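Local coordinates for protein endo-arabinase (Bacteroides thetaiotaomicron, PDB 5C0P) that probably hydrolyses O-glycosidic bonds in arabinan as a magnesium-binding glycoside hydrolase of family 43, at residues L42-N45 / I50-Y53. Numbering follows the deposited sequence.
Sequences LHFN and IRVY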
loop_
_atom_site.group_PDB
_atom_site.type_symbol
_atom_site.label_atom_id
_atom_site.label_comp_id
_atom_site.label_asym_id
_atom_site.label_seq_id
_atom_site.Cartn_x
_atom_site.Cartn_y
_atom_site.Cartn_z
ATOM N N LEU A 42 4.503 12.437 2.124
ATOM C CA LEU A 42 4.223 11.608 0.958
ATOM C C LEU A 42 5.549 11.150 0.367
ATOM O O LEU A 42 6.260 11.925 -0.293
ATOM C CB LEU A 42 3.406 12.405 -0.061
ATOM C CG LEU A 42 3.028 11.783 -1.410
ATOM C CD1 LEU A 42 2.482 10.379 -1.238
ATOM C CD2 LEU A 42 1.995 12.662 -2.114
ATOM N N HIS A 43 5.890 9.892 0.650
ATOM C CA HIS A 43 7.067 9.250 0.084
ATOM C C HIS A 43 6.647 8.575 -1.212
ATOM O O HIS A 43 5.602 7.932 -1.261
ATOM C CB HIS A 43 7.590 8.192 1.052
ATOM C CG HIS A 43 8.093 8.752 2.344
ATOM N ND1 HIS A 43 9.437 8.883 2.614
ATOM C CD2 HIS A 43 7.441 9.182 3.446
ATOM C CE1 HIS A 43 9.592 9.385 3.828
ATOM N NE2 HIS A 43 8.389 9.577 4.357
ATOM N N PHE A 44 7.460 8.700 -2.257
ATOM C CA PHE A 44 7.071 8.139 -3.545
ATOM C C PHE A 44 8.264 7.652 -4.358
ATOM O O PHE A 44 9.399 8.089 -4.142
ATOM C CB PHE A 44 6.206 9.135 -4.343
ATOM C CG PHE A 44 6.903 10.437 -4.681
ATOM C CD1 PHE A 44 6.931 11.488 -3.773
ATOM C CD2 PHE A 44 7.496 10.615 -5.927
ATOM C CE1 PHE A 44 7.563 12.684 -4.094
ATOM C CE2 PHE A 44 8.127 11.809 -6.258
ATOM C CZ PHE A 44 8.154 12.847 -5.339
ATOM N N ASN A 45 8.002 6.715 -5.266
ATOM C CA ASN A 45 9.008 6.242 -6.203
ATOM C C ASN A 45 9.389 7.367 -7.168
ATOM O O ASN A 45 8.547 7.853 -7.930
ATOM C CB ASN A 45 8.462 5.040 -6.981
ATOM C CG ASN A 45 9.459 4.483 -7.984
ATOM O OD1 ASN A 45 10.631 4.853 -7.987
ATOM N ND2 ASN A 45 8.991 3.583 -8.845
ATOM N N ILE A 50 13.577 6.780 -3.358
ATOM C CA ILE A 50 12.348 7.247 -2.745
ATOM C C ILE A 50 12.511 8.715 -2.377
ATOM O O ILE A 50 13.442 9.090 -1.666
ATOM C CB ILE A 50 11.965 6.412 -1.502
ATOM C CG1 ILE A 50 11.915 4.918 -1.846
ATOM C CG2 ILE A 50 10.622 6.881 -0.903
ATOM C CD1 ILE A 50 10.979 4.556 -3.001
ATOM N N ARG A 51 11.604 9.538 -2.899
ATOM C CA ARG A 51 11.586 10.975 -2.644
ATOM C C ARG A 51 10.495 11.238 -1.616
ATOM O O ARG A 51 9.526 10.491 -1.540
ATOM C CB ARG A 51 11.268 11.722 -3.947
ATOM C CG ARG A 51 11.315 13.242 -3.880
ATOM C CD ARG A 51 12.679 13.742 -4.267
ATOM N NE ARG A 51 12.700 15.169 -4.586
ATOM C CZ ARG A 51 12.903 15.652 -5.807
ATOM N NH1 ARG A 51 12.914 16.963 -6.012
ATOM N NH2 ARG A 51 13.101 14.822 -6.825
ATOM N N VAL A 52 10.649 12.286 -0.811
ATOM C CA VAL A 52 9.619 12.608 0.166
ATOM C C VAL A 52 9.209 14.077 0.090
ATOM O O VAL A 52 10.048 14.973 0.083
ATOM C CB VAL A 52 10.060 12.214 1.604
ATOM C CG1 VAL A 52 11.409 12.833 1.967
ATOM C CG2 VAL A 52 8.980 12.588 2.613
ATOM N N TYR A 53 7.903 14.304 -0.003
ATOM C CA TYR A 53 7.345 15.646 0.085
ATOM C C TYR A 53 6.595 15.764 1.401
ATOM O O TYR A 53 6.128 14.767 1.943
ATOM C CB TYR A 53 6.380 15.907 -1.071
ATOM C CG TYR A 53 7.014 16.155 -2.434
ATOM C CD1 TYR A 53 8.395 16.080 -2.639
ATOM C CD2 TYR A 53 6.222 16.499 -3.516
ATOM C CE1 TYR A 53 8.953 16.332 -3.906
ATOM C CE2 TYR A 53 6.769 16.748 -4.768
ATOM C CZ TYR A 53 8.128 16.669 -4.957
ATOM O OH TYR A 53 8.637 16.923 -6.219
#
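Leu-42 and Tyr-53 bond each other twice through the backbone: Leu-42 N reaches Tyr-53 O at 2.8 Å, nearly straight at hydrogen (176°), while Tyr-53 N returns to Leu-42 O from above that carbonyl's plane. Phe-44 and Arg-51 form the second such pair, with Phe-44 N to Arg-51 O at 2.8 Å and Arg-51 N to Phe-44 O at 2.9 Å. Three of the four acceptors also take a CA-H...O contact; the shortest runs from His-43 CA to Arg-51 O, 3.2 Å. Between these pairs, in a non-hydrogen-bonded position, Val-52 CG2 sits over the centre of the His-43 imidazole, 3.5 Å from its centroid. Both ring nitrogens are satisfied elsewhere, ND1 by Ser-67 OG and NE2 by Pro-115 O, which fixes the ring's rotation. On the opposite face of the sheet, CG of Phe-44 lies between its backbone N and carbonyl carbon (chi1 62°), carrying the ring across to Arg-51, whose CB packs over one face toward the rim while CG meets Phe-44 CZ at 3.5 Å. The Phe-44 edge meets the Tyr-53 face in a T-shaped pair, planes 80° apart. A serine in place of Tyr-53 would probably leave that edge without its aromatic partner. The Arg-51 guanidinium is held by a salt bridge to Asp-63 and a hydrogen bond to Asn-46. Together the strands form an antiparallel beta hairpin within one blade of the five-bladed beta-propeller characteristic of family 43.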